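Local coordinates for transcriptional regulatory protein RcsB (Escherichia coli, PDB 5I4C), which acts as the DNA-binding response regulator of the Rcs phosphorelay, controlling transcription of genes for capsule synthesis, biofilm formation and cell division, and is represented here by its receiver domain, at residues M4-A9 with V52-L57; D11-L16 with E34-T39; L48-L53 with P79-I84; V85-N90 with I106-G111. One frame throughout, in Å; residues are numbered along the deposited sequence. Where two conformers were deposited one is given.

Contact 1 is the buried core. It pairs strands 4-9 and 52-56 in the middle of the five-stranded parallel sheet. Contact 3 adds strand 82-87 to the other edge of 52-56 and shares V52 and L53 with contact 1. Contact 4 carries the sheet on to 105-108, its outermost strand on that side. These three combine parallel backbone bonds with apolar side chains. Contact 2 differs: it lies at the surface, where the start of helix 13-23 meets the end of strand 29-35, and relies on packing and a water. Contacts 1 and 4 are joined by the D56-K109 salt bridge. Contacts 2 and 4 both reach the second subunit.

Contact 1: M4-A9 with V52-L57; sequences MNVIIA and VLITDL
I7 and A9 take most of the backbone bonds to V52-D56. They join the first and third strands of the CheY-like receiver fold, which run parallel in the centre of its sheet. I7 N donates to V52 O at 3.0 Å, and I7 O accepts from I54 N at 2.9 Å. A9 N continues the ladder to I54 O at 2.8 Å. The first rung, V52 N to N5 O, is longer at 3.3 Å and more bent, with 145° at the hydrogen.

On one face lie M4, V6, I8, V52 and I54. V6 and V52 run alongside each other, with V6 CG1 against V52 CB. M4 SD lies against V52 CG2 at 3.8 Å. I54 CD1 is within touching range of both V6 CG2 and I8 CG2. I8 CG1 sits between its backbone N and carbonyl carbon (chi1 62°), which turns the tip of the chain away from I54. Helix 112-124 covers this face through L116, L120 and L123.

On the other face L53 CD1 meets I7 CG2 at 3.8 Å, and the small A9 CB fits beside T55 OG1. D56, the predicted phosphorylation site, is unmodified here. Its carboxylate accepts from S58 N and forms a salt bridge with K109. The backbone N of D56 donates to A9 O at 2.9 Å, tilted 23° from the carbonyl plane.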
loop_
_atom_site.group_PDB
_atom_site.type_symbol
_atom_site.label_atom_id
_atom_site.label_comp_id
_atom_site.label_asym_id
_atom_site.label_seq_id
_atom_site.Cartn_x
_atom_site.Cartn_y
_atom_site.Cartn_z
ATOM N N MET A 4 -6.824 -16.156 16.306
ATOM C CA MET A 4 -5.534 -15.519 16.377
ATOM C C MET A 4 -5.672 -13.990 16.372
ATOM O O MET A 4 -6.231 -13.405 15.444
ATOM C CB MET A 4 -4.698 -16.018 15.227
ATOM C CG MET A 4 -3.259 -15.543 15.235
ATOM S SD MET A 4 -2.420 -16.238 13.779
ATOM C CE MET A 4 -2.116 -17.934 14.259
ATOM N N ASN A 5 -5.121 -13.337 17.407
ATOM C CA ASN A 5 -5.148 -11.890 17.507
ATOM C C ASN A 5 -3.837 -11.396 17.005
ATOM O O ASN A 5 -2.762 -11.892 17.463
ATOM C CB ASN A 5 -5.333 -11.433 18.920
ATOM C CG ASN A 5 -6.705 -11.733 19.441
ATOM O OD1 ASN A 5 -7.671 -11.855 18.673
ATOM N ND2 ASN A 5 -6.801 -11.882 20.749
ATOM N N VAL A 6 -3.906 -10.457 16.070
ATOM C CA VAL A 6 -2.699 -9.919 15.405
ATOM C C VAL A 6 -2.648 -8.414 15.521
ATOM O O VAL A 6 -3.670 -7.739 15.581
ATOM C CB VAL A 6 -2.554 -10.432 13.921
ATOM C CG1 VAL A 6 -2.838 -11.951 13.778
ATOM C CG2 VAL A 6 -3.458 -9.692 12.961
ATOM N N ILE A 7 -1.426 -7.872 15.589
ATOM C CA ILE A 7 -1.178 -6.427 15.512
ATOM C C ILE A 7 -0.467 -6.215 14.197
ATOM O O ILE A 7 0.371 -7.053 13.817
ATOM C CB ILE A 7 -0.261 -5.978 16.674
ATOM C CG1 ILE A 7 -0.977 -6.145 17.997
ATOM C CG2 ILE A 7 0.221 -4.577 16.481
ATOM C CD1 ILE A 7 -0.124 -5.736 19.157
ATOM N N ILE A 8 -0.764 -5.129 13.521
ATOM C CA ILE A 8 -0.111 -4.848 12.270
ATOM C C ILE A 8 0.595 -3.515 12.405
ATOM O O ILE A 8 0.017 -2.543 12.947
ATOM C CB ILE A 8 -1.079 -4.925 11.071
ATOM C CG1 ILE A 8 -2.211 -3.917 11.146
ATOM C CG2 ILE A 8 -1.779 -6.281 11.015
ATOM C CD1 ILE A 8 -3.159 -3.969 9.914
ATOM N N ALA A 9 1.839 -3.454 11.941
ATOM C CA ALA A 9 2.616 -2.250 12.117
ATOM C C ALA A 9 3.390 -1.908 10.858
ATOM O O ALA A 9 4.117 -2.749 10.297
ATOM C CB ALA A 9 3.550 -2.388 13.308
ATOM N N VAL A 52 0.478 -12.511 17.478
ATOM C CA VAL A 52 1.394 -12.349 16.386
ATOM C C VAL A 52 1.518 -10.851 16.127
ATOM O O VAL A 52 0.514 -10.144 16.095
ATOM C CB VAL A 52 0.841 -12.995 15.074
ATOM C CG1 VAL A 52 1.891 -12.936 13.954
ATOM C CG2 VAL A 52 0.572 -14.429 15.329
ATOM N N LEU A 53 2.732 -10.426 15.979
ATOM C CA LEU A 53 3.029 -9.107 15.449
ATOM C C LEU A 53 3.468 -9.203 13.994
ATOM O O LEU A 53 4.431 -9.919 13.702
ATOM C CB LEU A 53 4.122 -8.471 16.256
ATOM C CG LEU A 53 4.597 -7.141 15.656
ATOM C CD1 LEU A 53 3.586 -6.014 15.563
ATOM C CD2 LEU A 53 5.821 -6.739 16.367
ATOM N N ILE A 54 2.780 -8.463 13.124
ATOM C CA ILE A 54 3.107 -8.350 11.710
ATOM C C ILE A 54 3.684 -6.950 11.473
ATOM O O ILE A 54 2.958 -5.961 11.545
ATOM C CB ILE A 54 1.880 -8.603 10.841
ATOM C CG1 ILE A 54 1.266 -9.946 11.203
ATOM C CG2 ILE A 54 2.242 -8.547 9.366
ATOM C CD1 ILE A 54 -0.123 -10.157 10.649
ATOM N N THR A 55 4.960 -6.884 11.187
ATOM C CA THR A 55 5.625 -5.625 11.267
ATOM C C THR A 55 6.647 -5.360 10.139
ATOM O O THR A 55 7.410 -6.237 9.717
ATOM C CB THR A 55 6.324 -5.414 12.653
ATOM O OG1 THR A 55 6.785 -4.048 12.765
ATOM C CG2 THR A 55 7.601 -6.334 12.816
ATOM N N ASP A 56 6.626 -4.133 9.647
ATOM C CA ASP A 56 7.701 -3.580 8.826
ATOM C C ASP A 56 8.962 -3.335 9.713
ATOM O O ASP A 56 8.838 -3.160 10.924
ATOM C CB ASP A 56 7.253 -2.249 8.257
ATOM C CG ASP A 56 8.171 -1.753 7.172
ATOM O OD1 ASP A 56 8.304 -2.402 6.119
ATOM O OD2 ASP A 56 8.762 -0.719 7.381
ATOM N N LEU A 57 10.142 -3.371 9.129
ATOM C CA LEU A 57 11.369 -3.085 9.869
ATOM C C LEU A 57 11.904 -1.653 9.743
ATOM O O LEU A 57 12.950 -1.372 10.312
ATOM C CB LEU A 57 12.427 -4.046 9.420
ATOM C CG LEU A 57 12.206 -5.536 9.763
ATOM C CD1 LEU A 57 13.383 -6.324 9.237
ATOM C CD2 LEU A 57 12.049 -5.747 11.260
#

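Contact 2: D11-L16 with E34-T39; sequences DHPIVL and EFEDST
L16 lays its CD1 against the backbone carbonyl of F35 and the side chain of E36. CD1 is 3.8 Å from F35 O and 4.0 Å from E36 CG. The contact lies in the beta-alpha-beta unit of strand 4-9, helix 13-23 and strand 29-35, where the first turn of the helix packs on the end of the second strand. L16 CG is anti to the carbonyl carbon (chi1 -61°), and the extended chain carries CD1 to E36. L16 also touches I8 of the first strand.

Both glutamates touch this leucine. E34 OE1 is 4.0 Å from L16 CB, and E34 OE2 forms a salt bridge with R20. The E36 chain is extended and crosses the P13 ring at about a right angle, with OE2 3.9 Å from P13 CG. D11 CB rests on E36 O at 3.6 Å, while its carboxylate turns away from this segment. D10 and D11 probably correspond to the acidic pair of related receivers, beside the predicted phosphorylation site D56.

The start of helix 13-23 also faces the second subunit, where Q110 of that subunit bonds I14 N. D37 caps the next helix: its OD1 accepts from T39 N at 2.6 Å. Across the contact itself, one water donates to both main chain and side chain, reaching D11 O at 2.7 Å and E36 OE2 at 2.5 Å.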
loop_
_atom_site.group_PDB
_atom_site.type_symbol
_atom_site.label_atom_id
_atom_site.label_comp_id
_atom_site.label_asym_id
_atom_site.label_seq_id
_atom_site.Cartn_x
_atom_site.Cartn_y
_atom_site.Cartn_z
ATOM N N ASP A 11 4.556 2.023 8.602
ATOM C CA ASP A 11 4.344 3.491 8.598
ATOM C C ASP A 11 3.603 3.978 7.354
ATOM O O ASP A 11 3.567 5.159 7.135
ATOM C CB ASP A 11 5.641 4.267 8.873
ATOM C CG ASP A 11 6.681 4.060 7.816
ATOM O OD1 ASP A 11 6.692 2.944 7.230
ATOM O OD2 ASP A 11 7.492 5.004 7.608
ATOM N N HIS A 12 3.032 3.069 6.543
ATOM C CA HIS A 12 2.272 3.465 5.368
ATOM C C HIS A 12 0.813 3.096 5.579
ATOM O O HIS A 12 0.510 1.911 5.657
ATOM C CB HIS A 12 2.830 2.772 4.128
ATOM C CG HIS A 12 4.047 3.423 3.582
ATOM N ND1 HIS A 12 5.291 2.857 3.696
ATOM C CD2 HIS A 12 4.230 4.617 3.006
ATOM C CE1 HIS A 12 6.179 3.647 3.131
ATOM N NE2 HIS A 12 5.558 4.736 2.725
ATOM N N PRO A 13 -0.085 4.092 5.709
ATOM C CA PRO A 13 -1.474 3.787 6.003
ATOM C C PRO A 13 -2.084 2.865 4.953
ATOM O O PRO A 13 -2.833 1.994 5.299
ATOM C CB PRO A 13 -2.141 5.155 6.011
ATOM C CG PRO A 13 -1.072 6.029 6.508
ATOM C CD PRO A 13 0.200 5.512 5.908
ATOM N N ILE A 14 -1.735 3.009 3.671
ATOM C CA ILE A 14 -2.317 2.094 2.682
ATOM C C ILE A 14 -1.886 0.638 2.849
ATOM O O ILE A 14 -2.598 -0.221 2.400
ATOM C CB ILE A 14 -2.116 2.585 1.207
ATOM C CG1 ILE A 14 -3.295 2.116 0.314
ATOM C CG2 ILE A 14 -0.799 2.166 0.701
ATOM C CD1 ILE A 14 -3.462 2.978 -0.896
ATOM N N VAL A 15 -0.705 0.379 3.393
ATOM C CA VAL A 15 -0.296 -0.982 3.696
ATOM C C VAL A 15 -1.204 -1.575 4.771
ATOM O O VAL A 15 -1.710 -2.722 4.647
ATOM C CB VAL A 15 1.206 -1.052 4.106
ATOM C CG1 VAL A 15 1.593 -2.448 4.559
ATOM C CG2 VAL A 15 2.134 -0.603 2.975
ATOM N N LEU A 16 -1.437 -0.790 5.809
ATOM C CA LEU A 16 -2.327 -1.227 6.882
ATOM C C LEU A 16 -3.765 -1.482 6.380
ATOM O O LEU A 16 -4.376 -2.469 6.761
ATOM C CB LEU A 16 -2.297 -0.247 8.023
ATOM C CG LEU A 16 -0.927 -0.068 8.699
ATOM C CD1 LEU A 16 -1.041 1.040 9.735
ATOM C CD2 LEU A 16 -0.411 -1.355 9.265
ATOM N N GLU A 34 -3.273 -1.520 15.183
ATOM C CA GLU A 34 -2.462 -1.055 14.091
ATOM C C GLU A 34 -1.588 0.096 14.584
ATOM O O GLU A 34 -2.137 1.028 15.175
ATOM C CB GLU A 34 -3.336 -0.468 12.993
ATOM C CG GLU A 34 -4.405 -1.426 12.579
ATOM C CD GLU A 34 -5.138 -0.922 11.338
ATOM O OE1 GLU A 34 -4.976 0.271 10.987
ATOM O OE2 GLU A 34 -5.901 -1.692 10.744
ATOM N N PHE A 35 -0.308 0.083 14.233
ATOM C CA PHE A 35 0.624 1.128 14.576
ATOM C C PHE A 35 1.485 1.572 13.410
ATOM O O PHE A 35 1.675 0.817 12.451
ATOM C CB PHE A 35 1.524 0.540 15.687
ATOM C CG PHE A 35 0.745 0.141 16.878
ATOM C CD1 PHE A 35 0.394 1.100 17.800
ATOM C CD2 PHE A 35 0.312 -1.171 17.058
ATOM C CE1 PHE A 35 -0.364 0.756 18.892
ATOM C CE2 PHE A 35 -0.494 -1.517 18.142
ATOM C CZ PHE A 35 -0.803 -0.540 19.077
ATOM N N GLU A 36 1.991 2.789 13.494
ATOM C CA GLU A 36 2.887 3.377 12.523
ATOM C C GLU A 36 4.224 3.811 13.058
ATOM O O GLU A 36 4.982 4.500 12.362
ATOM C CB GLU A 36 2.162 4.582 11.894
ATOM C CG GLU A 36 0.798 4.141 11.394
ATOM C CD GLU A 36 0.040 5.186 10.593
ATOM O OE1 GLU A 36 -1.219 5.001 10.516
ATOM O OE2 GLU A 36 0.694 6.121 10.001
ATOM N N ASP A 37 4.512 3.485 14.315
ATOM C CA ASP A 37 5.688 3.989 15.026
ATOM C C ASP A 37 5.958 2.929 16.066
ATOM O O ASP A 37 5.016 2.419 16.670
ATOM C CB ASP A 37 5.349 5.388 15.629
ATOM C CG ASP A 37 6.445 5.976 16.507
ATOM O OD1 ASP A 37 6.706 5.375 17.546
ATOM O OD2 ASP A 37 7.007 7.089 16.229
ATOM N N SER A 38 7.210 2.581 16.298
ATOM C CA SER A 38 7.456 1.506 17.237
ATOM C C SER A 38 7.285 1.953 18.692
ATOM O O SER A 38 7.152 1.105 19.569
ATOM C CB SER A 38 8.874 0.957 17.061
ATOM O OG SER A 38 9.888 1.913 17.284
ATOM N N THR A 39 7.293 3.272 18.992
ATOM C CA THR A 39 7.027 3.686 20.343
ATOM C C THR A 39 5.572 3.431 20.763
ATOM O O THR A 39 5.296 2.947 21.865
ATOM C CB THR A 39 7.315 5.176 20.533
ATOM O OG1 THR A 39 8.688 5.394 20.256
ATOM C CG2 THR A 39 7.018 5.608 21.959
HETATM O O HOH W 1 2.688 7.124 8.799
#

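Contact 3: L48-L53 with P79-I84; sequences LDAHVL and PSLSII
L81 reaches back from the start of strand 82-87 to H51 and L53. CG is anti to its backbone N (chi1 -177°), which sends the two methyls across to the other segment. From CB the chain passes to CG, which comes within 4.2 Å of L53 CB. There it forks. CD1 lies on the H51 carbonyl, 3.7 Å from H51 O, and also touches A50 CB. CD2 lies 3.9 Å from L53 CB. I74 of helix 67-77 and L45 pack on the same leucine, so it is buried.

The backbones pair beside it. S82 N donates to H51 O at 3.1 Å, from 23° off the carbonyl plane. A water also donates to H51 O and links it to S80 O, so this carbonyl oxygen is gripped twice. L53 N donates to S82 O at 2.8 Å in a nearly straight bond (169°). L53 O then accepts from I84 N at 2.8 Å.

On the opposite face from L53, V52 CG1 meets I84 CD1 at 4.1 Å, and L123 of helix 112-124 packs on both residues. H51 is held on the side of the first strand, where its ND1 is bonded to N5 N. The two strands and helix 67-77 between them form a beta-alpha-beta crossover, the repeating unit of the doubly wound receiver fold.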
loop_
_atom_site.group_PDB
_atom_site.type_symbol
_atom_site.label_atom_id
_atom_site.label_comp_id
_atom_site.label_asym_id
_atom_site.label_seq_id
_atom_site.Cartn_x
_atom_site.Cartn_y
_atom_site.Cartn_z
ATOM N N LEU A 48 -2.914 -5.358 24.831
ATOM C CA LEU A 48 -3.666 -5.978 23.729
ATOM C C LEU A 48 -3.267 -7.440 23.846
ATOM O O LEU A 48 -2.100 -7.727 24.028
ATOM C CB LEU A 48 -3.160 -5.419 22.375
ATOM C CG LEU A 48 -3.295 -3.903 22.187
ATOM C CD1 LEU A 48 -2.707 -3.495 20.845
ATOM C CD2 LEU A 48 -4.759 -3.521 22.254
ATOM N N ASP A 49 -4.185 -8.361 23.731
ATOM C CA ASP A 49 -3.843 -9.764 23.972
ATOM C C ASP A 49 -3.411 -10.408 22.614
ATOM O O ASP A 49 -4.007 -11.371 22.151
ATOM C CB ASP A 49 -5.030 -10.453 24.676
ATOM C CG ASP A 49 -5.159 -10.067 26.191
ATOM O OD1 ASP A 49 -4.405 -9.200 26.722
ATOM O OD2 ASP A 49 -6.013 -10.671 26.864
ATOM N N ALA A 50 -2.344 -9.856 22.024
ATOM C CA ALA A 50 -1.857 -10.184 20.697
ATOM C C ALA A 50 -1.110 -11.512 20.685
ATOM O O ALA A 50 -0.340 -11.792 21.606
ATOM C CB ALA A 50 -0.900 -9.094 20.217
ATOM N N HIS A 51 -1.298 -12.293 19.638
ATOM C CA HIS A 51 -0.534 -13.539 19.421
ATOM C C HIS A 51 0.645 -13.385 18.455
ATOM O O HIS A 51 1.691 -14.017 18.584
ATOM C CB HIS A 51 -1.491 -14.652 18.969
ATOM C CG HIS A 51 -2.592 -14.889 19.932
ATOM N ND1 HIS A 51 -3.882 -15.093 19.544
ATOM C CD2 HIS A 51 -2.602 -14.899 21.292
ATOM C CE1 HIS A 51 -4.647 -15.248 20.611
ATOM N NE2 HIS A 51 -3.901 -15.104 21.690
ATOM N N VAL A 52 0.478 -12.511 17.478
ATOM C CA VAL A 52 1.394 -12.349 16.386
ATOM C C VAL A 52 1.518 -10.851 16.127
ATOM O O VAL A 52 0.514 -10.144 16.095
ATOM C CB VAL A 52 0.841 -12.995 15.074
ATOM C CG1 VAL A 52 1.891 -12.936 13.954
ATOM C CG2 VAL A 52 0.572 -14.429 15.329
ATOM N N LEU A 53 2.732 -10.426 15.979
ATOM C CA LEU A 53 3.029 -9.107 15.449
ATOM C C LEU A 53 3.468 -9.203 13.994
ATOM O O LEU A 53 4.431 -9.919 13.702
ATOM C CB LEU A 53 4.122 -8.471 16.256
ATOM C CG LEU A 53 4.597 -7.141 15.656
ATOM C CD1 LEU A 53 3.586 -6.014 15.563
ATOM C CD2 LEU A 53 5.821 -6.739 16.367
ATOM N N PRO A 79 8.655 -12.270 24.996
ATOM C CA PRO A 79 9.328 -13.440 24.365
ATOM C C PRO A 79 8.450 -14.520 23.701
ATOM O O PRO A 79 8.976 -15.270 22.889
ATOM C CB PRO A 79 10.163 -14.039 25.504
ATOM C CG PRO A 79 9.481 -13.586 26.734
ATOM C CD PRO A 79 8.852 -12.249 26.457
ATOM N N SER A 80 7.162 -14.595 23.967
ATOM C CA SER A 80 6.283 -15.539 23.259
ATOM C C SER A 80 5.462 -14.911 22.131
ATOM O O SER A 80 4.652 -15.580 21.528
ATOM C CB SER A 80 5.374 -16.195 24.242
ATOM O OG SER A 80 6.166 -16.756 25.269
ATOM N N LEU A 81 5.695 -13.627 21.845
ATOM C CA LEU A 81 5.003 -12.956 20.740
ATOM C C LEU A 81 5.649 -13.412 19.437
ATOM O O LEU A 81 6.883 -13.306 19.271
ATOM C CB LEU A 81 5.122 -11.457 20.877
ATOM C CG LEU A 81 4.388 -10.621 19.841
ATOM C CD1 LEU A 81 2.889 -10.816 19.900
ATOM C CD2 LEU A 81 4.730 -9.157 20.021
ATOM N N SER A 82 4.828 -13.926 18.539
ATOM C CA SER A 82 5.337 -14.444 17.264
ATOM C C SER A 82 5.447 -13.257 16.386
ATOM O O SER A 82 4.681 -12.320 16.507
ATOM C CB SER A 82 4.407 -15.461 16.674
ATOM O OG SER A 82 4.280 -16.580 17.508
ATOM N N ILE A 83 6.430 -13.255 15.530
ATOM C CA ILE A 83 6.668 -12.106 14.695
ATOM C C ILE A 83 6.770 -12.510 13.233
ATOM O O ILE A 83 7.496 -13.462 12.901
ATOM C CB ILE A 83 7.964 -11.441 15.072
ATOM C CG1 ILE A 83 7.912 -10.960 16.491
ATOM C CG2 ILE A 83 8.258 -10.268 14.133
ATOM C CD1 ILE A 83 9.302 -10.580 16.949
ATOM N N ILE A 84 5.961 -11.862 12.420
ATOM C CA ILE A 84 6.094 -11.852 10.982
ATOM C C ILE A 84 6.610 -10.510 10.529
ATOM O O ILE A 84 5.963 -9.463 10.769
ATOM C CB ILE A 84 4.798 -12.166 10.259
ATOM C CG1 ILE A 84 4.336 -13.583 10.620
ATOM C CG2 ILE A 84 4.983 -12.065 8.732
ATOM C CD1 ILE A 84 2.937 -13.909 10.112
HETATM O O HOH W 2 2.015 -16.089 20.146
#

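Contact 4: V85-N90 with I106-G111; sequences VLTMNN and IVLKQG
T87 O accepts from K109 N at 2.9 Å in a nearly straight bond (173°), although the donor is tilted 31° from the carbonyl plane. This bond closes the parallel pairing of the last two strands of the receiver fold, in the beta-alpha-beta unit 82-87, 92-99 and 105-108. Two further rungs come before it. V107 N donates to V85 O at 2.9 Å, and T87 N donates to V107 O at 3.0 Å.

Beyond its backbone, K109 extends to the acidic pocket, where NZ forms salt bridges with D10 and D56. The hydroxyl of T87 takes another course. OG1 is anti to the backbone N (chi1 -169°) and donates to N89 O at 3.0 Å on a lone pair. In related receivers the threonine or serine at this place turns to the phosphoryl group on activation. The position here is consistent with the nonphosphorylated state.

The same torsion brings T87 CG2 against both I106 CG2, at 3.7 Å, and L108 CD2, at 3.6 Å. I106 packs further on L95, V98 and L99 of helix 92-99. On the other face, L86 CD2 lies near V107 CB, with helix 112-124 over V107. Past the C-terminal ends of the strands, Q110 OE1 accepts from I14 N of the second subunit. Q110 NE2 makes a weak hydrogen bond to M88 SD at 3.5 Å.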
loop_
_atom_site.group_PDB
_atom_site.type_symbol
_atom_site.label_atom_id
_atom_site.label_comp_id
_atom_site.label_asym_id
_atom_site.label_seq_id
_atom_site.Cartn_x
_atom_site.Cartn_y
_atom_site.Cartn_z
ATOM N N VAL A 85 7.762 -10.557 9.850
ATOM C CA VAL A 85 8.362 -9.383 9.234
ATOM C C VAL A 85 7.826 -9.179 7.807
ATOM O O VAL A 85 7.812 -10.108 7.050
ATOM C CB VAL A 85 9.892 -9.463 9.269
ATOM C CG1 VAL A 85 10.565 -8.407 8.405
ATOM C CG2 VAL A 85 10.328 -9.261 10.723
ATOM N N LEU A 86 7.448 -7.945 7.491
ATOM C CA LEU A 86 7.090 -7.489 6.151
ATOM C C LEU A 86 8.311 -6.863 5.511
ATOM O O LEU A 86 8.901 -5.939 6.093
ATOM C CB LEU A 86 6.004 -6.381 6.237
ATOM C CG LEU A 86 4.667 -6.774 6.866
ATOM C CD1 LEU A 86 3.739 -5.554 7.012
ATOM C CD2 LEU A 86 4.047 -7.889 6.021
ATOM N N THR A 87 8.719 -7.364 4.359
ATOM C CA THR A 87 9.938 -6.903 3.792
ATOM C C THR A 87 9.735 -6.337 2.391
ATOM O O THR A 87 8.929 -6.809 1.596
ATOM C CB THR A 87 11.025 -7.992 3.875
ATOM O OG1 THR A 87 12.238 -7.368 3.524
ATOM C CG2 THR A 87 10.753 -9.138 2.997
ATOM N N MET A 88 10.467 -5.296 2.091
ATOM C CA MET A 88 10.260 -4.635 0.797
ATOM C C MET A 88 10.989 -5.406 -0.274
ATOM O O MET A 88 10.752 -5.184 -1.441
ATOM C CB MET A 88 10.641 -3.141 0.804
ATOM C CG MET A 88 9.582 -2.198 0.130
ATOM S SD MET A 88 8.186 -2.896 -0.866
ATOM C CE MET A 88 8.746 -2.649 -2.571
ATOM N N ASN A 89 11.894 -6.290 0.117
ATOM C CA ASN A 89 12.537 -7.115 -0.859
ATOM C C ASN A 89 13.134 -8.406 -0.250
ATOM O O ASN A 89 13.190 -8.573 0.958
ATOM C CB ASN A 89 13.622 -6.292 -1.549
ATOM C CG ASN A 89 14.783 -5.974 -0.609
ATOM O OD1 ASN A 89 15.398 -6.869 -0.047
ATOM N ND2 ASN A 89 15.036 -4.694 -0.398
ATOM N N ASN A 90 13.607 -9.293 -1.120
ATOM C CA ASN A 90 14.151 -10.616 -0.746
ATOM C C ASN A 90 15.702 -10.522 -0.536
ATOM O O ASN A 90 16.430 -11.514 -0.791
ATOM C CB ASN A 90 13.813 -11.654 -1.872
ATOM C CG ASN A 90 12.645 -12.587 -1.550
ATOM O OD1 ASN A 90 12.118 -12.568 -0.425
ATOM N ND2 ASN A 90 12.226 -13.421 -2.547
ATOM N N ILE A 106 8.464 -14.362 7.369
ATOM C CA ILE A 106 8.864 -13.244 6.532
ATOM C C ILE A 106 7.950 -13.245 5.327
ATOM O O ILE A 106 7.775 -14.253 4.699
ATOM C CB ILE A 106 10.360 -13.307 6.051
ATOM C CG1 ILE A 106 11.298 -13.215 7.238
ATOM C CG2 ILE A 106 10.613 -12.138 5.110
ATOM C CD1 ILE A 106 12.712 -13.595 6.917
ATOM N N VAL A 107 7.357 -12.111 5.025
ATOM C CA VAL A 107 6.425 -11.969 3.879
ATOM C C VAL A 107 6.828 -10.765 3.086
ATOM O O VAL A 107 7.051 -9.717 3.682
ATOM C CB VAL A 107 5.001 -11.743 4.428
ATOM C CG1 VAL A 107 4.001 -11.276 3.340
ATOM C CG2 VAL A 107 4.540 -13.051 5.063
ATOM N N LEU A 108 6.834 -10.872 1.770
ATOM C CA LEU A 108 7.078 -9.701 0.954
ATOM C C LEU A 108 5.894 -8.782 1.098
ATOM O O LEU A 108 4.762 -9.174 0.844
ATOM C CB LEU A 108 7.301 -10.032 -0.497
ATOM C CG LEU A 108 8.435 -10.973 -0.768
ATOM C CD1 LEU A 108 8.519 -11.309 -2.271
ATOM C CD2 LEU A 108 9.690 -10.297 -0.272
ATOM N N LYS A 109 6.173 -7.557 1.529
ATOM C CA LYS A 109 5.122 -6.613 1.860
ATOM C C LYS A 109 4.144 -6.459 0.705
ATOM O O LYS A 109 2.921 -6.417 0.883
ATOM C CB LYS A 109 5.766 -5.253 2.188
ATOM C CG LYS A 109 4.772 -4.252 2.722
ATOM C CD LYS A 109 5.276 -2.812 2.737
ATOM C CE LYS A 109 6.276 -2.667 3.798
ATOM N NZ LYS A 109 6.418 -1.266 4.198
ATOM N N GLN A 110 4.645 -6.316 -0.496
ATOM C CA GLN A 110 3.706 -6.057 -1.606
ATOM C C GLN A 110 2.742 -7.219 -1.897
ATOM O O GLN A 110 1.752 -7.027 -2.542
ATOM C CB GLN A 110 4.441 -5.630 -2.849
ATOM C CG GLN A 110 5.224 -4.326 -2.648
ATOM C CD GLN A 110 4.311 -3.149 -2.316
ATOM O OE1 GLN A 110 3.260 -2.994 -2.933
ATOM N NE2 GLN A 110 4.729 -2.303 -1.309
ATOM N N GLY A 111 3.078 -8.412 -1.448
ATOM C CA GLY A 111 2.229 -9.585 -1.602
ATOM C C GLY A 111 1.492 -9.929 -0.317
ATOM O O GLY A 111 0.843 -10.932 -0.258
#